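PDB 6NKD: spore germination lipase LipC from Metagenome, which probably hydrolyses ester bonds of lipids, with lysophospholipase activity, as a GDSL-family lipase thought to act in spore germination. Local coordinates for residues A[143-146]-A[147-151]; A[89-92]-A[93-97]. One frame throughout, in Å; residues are numbered along the deposited sequence.

Contact 1 of 2, residues A[143-146]-A[147-151]; sequences IELA and DKWIS
Ile143 sits at the N-cap and opens the helix with its carbonyl: Asp147 N donates to Ile143 O at 3.2 Å, and three more i to i+4 bonds follow, Lys148 N to Glu144 O (2.8 Å), Trp149 N to Leu145 O (2.9 Å) and Ile150 N to Ala146 O (3.1 Å). That spacing sets Leu145 one turn before Trp149, where a branched aliphatic chain can cover a large flat ring. With its CG anti to the backbone N (chi1 -174°), Leu145 swings forward along the helix. Its CD2 stands over the six-membered ring of Trp149, 3.7 Å from the centroid and 19° off the normal, a CH-pi contact; its CD1 lies nearer the pyrrole side, 3.7 Å from Trp149 NE1. The indole is further enclosed by Phe100, which stacks with it, and by Leu84 and Leu88 of helix 81-94. The small Ala146 and the aliphatic Ile150 suit the adjoining flank, also buried, where Ile150 meets Leu136 and Leu84. Glu144 and Lys148, by contrast, carry their charges into solvent, and an acid in the first turn is consistent with a favourable interaction with the helix N-terminus. Between these sides Asp147 hydrogen-bonds through OD1 to Tyr172 OH, while its carbonyl O takes two donors from opposite faces, Ser151 N and Ser151 OG (2.7 Å), a common way for a helical serine to satisfy its hydroxyl. These are the amphipathic first two turns of helix 144-157, the connection between strands 130-134 and 166-169 in a beta-alpha-beta unit of the SGNH-hydrolase fold.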
# COMPACT_ATOMS: atom_id res chain seq x y z
N ILE A 143 -0.83 13.02 28.58
CA ILE A 143 0.42 12.57 29.17
C ILE A 143 1.31 13.79 29.36
O ILE A 143 1.83 14.34 28.39
CB ILE A 143 1.11 11.51 28.30
CG1 ILE A 143 0.17 10.32 28.07
CG2 ILE A 143 2.41 11.05 28.95
CD1 ILE A 143 0.76 9.25 27.17
N GLU A 144 1.49 14.21 30.61
CA GLU A 144 2.29 15.40 30.88
C GLU A 144 3.75 15.20 30.50
O GLU A 144 4.41 16.13 30.03
CB GLU A 144 2.17 15.81 32.35
CG GLU A 144 0.87 16.50 32.70
CD GLU A 144 1.04 17.51 33.82
OE1 GLU A 144 0.01 18.05 34.29
OE2 GLU A 144 2.19 17.77 34.21
N LEU A 145 4.27 13.99 30.69
CA LEU A 145 5.66 13.72 30.33
C LEU A 145 5.87 13.87 28.83
O LEU A 145 6.92 14.34 28.38
CB LEU A 145 6.07 12.33 30.80
CG LEU A 145 7.56 12.01 30.58
CD1 LEU A 145 8.42 12.75 31.60
CD2 LEU A 145 7.81 10.52 30.64
N ALA A 146 4.88 13.46 28.03
CA ALA A 146 4.98 13.65 26.59
C ALA A 146 4.96 15.13 26.23
O ALA A 146 5.69 15.57 25.34
CB ALA A 146 3.84 12.91 25.88
N ASP A 147 4.13 15.92 26.92
CA ASP A 147 4.08 17.35 26.65
C ASP A 147 5.36 18.04 27.10
O ASP A 147 5.87 18.92 26.40
CB ASP A 147 2.86 17.97 27.34
CG ASP A 147 2.56 19.37 26.84
OD1 ASP A 147 2.11 19.50 25.68
OD2 ASP A 147 2.78 20.33 27.60
N LYS A 148 5.89 17.65 28.26
CA LYS A 148 7.12 18.25 28.75
C LYS A 148 8.30 17.89 27.86
O LYS A 148 9.15 18.74 27.56
CB LYS A 148 7.38 17.80 30.19
CG LYS A 148 8.66 18.35 30.81
CD LYS A 148 8.82 17.87 32.24
CE LYS A 148 10.00 18.53 32.93
NZ LYS A 148 10.12 18.12 34.36
N TRP A 149 8.37 16.63 27.42
CA TRP A 149 9.47 16.19 26.56
C TRP A 149 9.47 16.95 25.24
O TRP A 149 10.51 17.44 24.79
CB TRP A 149 9.37 14.69 26.31
CG TRP A 149 10.03 13.84 27.36
CD1 TRP A 149 10.77 14.28 28.42
CD2 TRP A 149 10.01 12.41 27.44
NE1 TRP A 149 11.21 13.21 29.16
CE2 TRP A 149 10.76 12.05 28.58
CE3 TRP A 149 9.43 11.40 26.67
CZ2 TRP A 149 10.94 10.72 28.96
CZ3 TRP A 149 9.62 10.08 27.04
CH2 TRP A 149 10.37 9.76 28.18
N ILE A 150 8.29 17.07 24.61
CA ILE A 150 8.21 17.70 23.30
C ILE A 150 8.39 19.21 23.41
O ILE A 150 8.98 19.83 22.51
CB ILE A 150 6.88 17.31 22.63
CG1 ILE A 150 6.86 15.80 22.37
CG2 ILE A 150 6.66 18.09 21.34
CD1 ILE A 150 5.60 15.30 21.70
N SER A 151 7.92 19.82 24.49
CA SER A 151 8.14 21.25 24.68
C SER A 151 9.62 21.56 24.83
O SER A 151 10.10 22.58 24.32
CB SER A 151 7.36 21.74 25.90
OG SER A 151 5.97 21.52 25.75

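Contact 2 of 2, residues A[89-92]-A[93-97]; sequences EIYE and KEKDE
The Tyr91 ring has the backbone of Lys95 over one face, with Lys95 CA 3.9 Å from the ring centroid and 17° off the normal in a CH-pi contact; on the opposite face lies Leu145 of helix 144-157. The ring edge at Tyr91 CD1 and CE1 faces Asp96 O and Glu97 N, which lie in the ring plane. The Lys95 side chain folds at successive torsions above the rim, its CD 3.8 Å from Tyr91 CE2, so methylene groups rather than the ammonium meet the aromatic rim. This placement follows from the end of the helix: Lys95 takes a positive phi of 59°, turning the chain back across the ring, while Lys95 N still donates to Tyr91 O at 2.7 Å. Just before it, Ile90 O receives both Glu94 N (2.9 Å) and Lys93 N (3.2 Å), the latter from above the carbonyl plane. The Ile90 and extended Glu94 side chains lie side by side, CG2 touching the carboxylate end. Asp96 lies in the loop before helix 98-122, its OD1 capping His98 N. A flat aromatic ring suits this boundary, since each face can take an aliphatic partner. Glu89 lies near Glu120 of the second subunit, probably unfavourable unless offset, while Lys93 packs on Glu116 of that subunit.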
# COMPACT_ATOMS: atom_id res chain seq x y z
N GLU A 89 7.68 4.34 24.92
CA GLU A 89 7.62 2.92 25.23
C GLU A 89 8.79 2.47 26.08
O GLU A 89 8.63 1.58 26.93
CB GLU A 89 7.56 2.11 23.93
CG GLU A 89 6.43 2.50 22.99
CD GLU A 89 5.06 2.36 23.64
OE1 GLU A 89 4.87 1.43 24.44
OE2 GLU A 89 4.17 3.19 23.33
N ILE A 90 9.97 3.06 25.89
CA ILE A 90 11.10 2.73 26.75
C ILE A 90 10.88 3.27 28.15
O ILE A 90 11.19 2.60 29.14
CB ILE A 90 12.42 3.25 26.13
CG1 ILE A 90 12.72 2.54 24.82
CG2 ILE A 90 13.57 3.06 27.11
CD1 ILE A 90 13.99 3.00 24.15
N TYR A 91 10.32 4.48 28.26
CA TYR A 91 10.02 5.03 29.58
C TYR A 91 8.95 4.20 30.29
O TYR A 91 8.98 4.09 31.52
CB TYR A 91 9.57 6.49 29.46
CG TYR A 91 9.25 7.13 30.79
CD1 TYR A 91 10.24 7.77 31.52
CD2 TYR A 91 7.97 7.07 31.33
CE1 TYR A 91 9.96 8.35 32.75
CE2 TYR A 91 7.68 7.65 32.55
CZ TYR A 91 8.68 8.29 33.26
OH TYR A 91 8.39 8.87 34.47
N GLU A 92 8.01 3.63 29.54
CA GLU A 92 6.97 2.82 30.16
C GLU A 92 7.55 1.61 30.87
O GLU A 92 6.99 1.14 31.87
CB GLU A 92 5.95 2.38 29.12
CG GLU A 92 4.68 1.77 29.70
CD GLU A 92 3.69 2.81 30.18
OE1 GLU A 92 2.66 2.42 30.78
OE2 GLU A 92 3.93 4.01 29.95
N LYS A 93 8.68 1.09 30.39
CA LYS A 93 9.30 -0.08 31.00
C LYS A 93 10.38 0.29 32.00
O LYS A 93 10.45 -0.32 33.08
CB LYS A 93 9.89 -0.99 29.91
CG LYS A 93 10.29 -2.38 30.42
CD LYS A 93 10.81 -3.29 29.32
CE LYS A 93 12.30 -3.09 29.08
NZ LYS A 93 12.86 -4.12 28.15
N GLU A 94 11.21 1.28 31.69
CA GLU A 94 12.36 1.61 32.53
C GLU A 94 12.16 2.83 33.41
O GLU A 94 12.90 3.00 34.38
CB GLU A 94 13.60 1.81 31.65
CG GLU A 94 13.95 0.60 30.79
CD GLU A 94 15.26 0.77 30.05
OE1 GLU A 94 15.83 1.87 30.09
OE2 GLU A 94 15.72 -0.22 29.43
N LYS A 95 11.18 3.68 33.10
CA LYS A 95 10.85 4.86 33.91
C LYS A 95 12.04 5.81 34.04
O LYS A 95 12.16 6.55 35.02
CB LYS A 95 10.32 4.47 35.29
CG LYS A 95 9.01 3.70 35.25
CD LYS A 95 7.84 4.60 34.87
CE LYS A 95 7.23 5.26 36.10
NZ LYS A 95 6.63 4.25 37.02
N ASP A 96 12.93 5.81 33.05
CA ASP A 96 14.07 6.72 33.02
C ASP A 96 13.68 7.96 32.23
O ASP A 96 13.35 7.87 31.04
CB ASP A 96 15.29 6.04 32.41
CG ASP A 96 16.55 6.89 32.52
OD1 ASP A 96 16.49 7.98 33.12
OD2 ASP A 96 17.60 6.46 32.00
N GLU A 97 13.71 9.12 32.88
CA GLU A 97 13.33 10.37 32.24
C GLU A 97 14.42 10.90 31.31
O GLU A 97 14.16 11.86 30.58
CB GLU A 97 13.00 11.41 33.31
CG GLU A 97 12.02 12.49 32.87
CD GLU A 97 11.50 13.30 34.04
OE1 GLU A 97 10.48 14.00 33.87
OE2 GLU A 97 12.11 13.24 35.13

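Overall arrangement
Contact 2 comes first along the chain, ending helix 81-94 and turning into helix 98-122; contact 1 follows at the start of helix 144-157. Their centres lie 13 Å apart, and they meet directly. Leu145 is shared by the two contacts, the rings of Trp149 and Tyr91 meet edge to face, and Glu97 packs against both Leu145 and Trp149. The C-terminal end of helix 81-94 is thereby tied to the first turns of helix 144-157 at the periphery of the domain, beyond the five-stranded parallel sheet. Helix 81-94 also carries Asn82, a probable substrate-binding residue, near its opposite end.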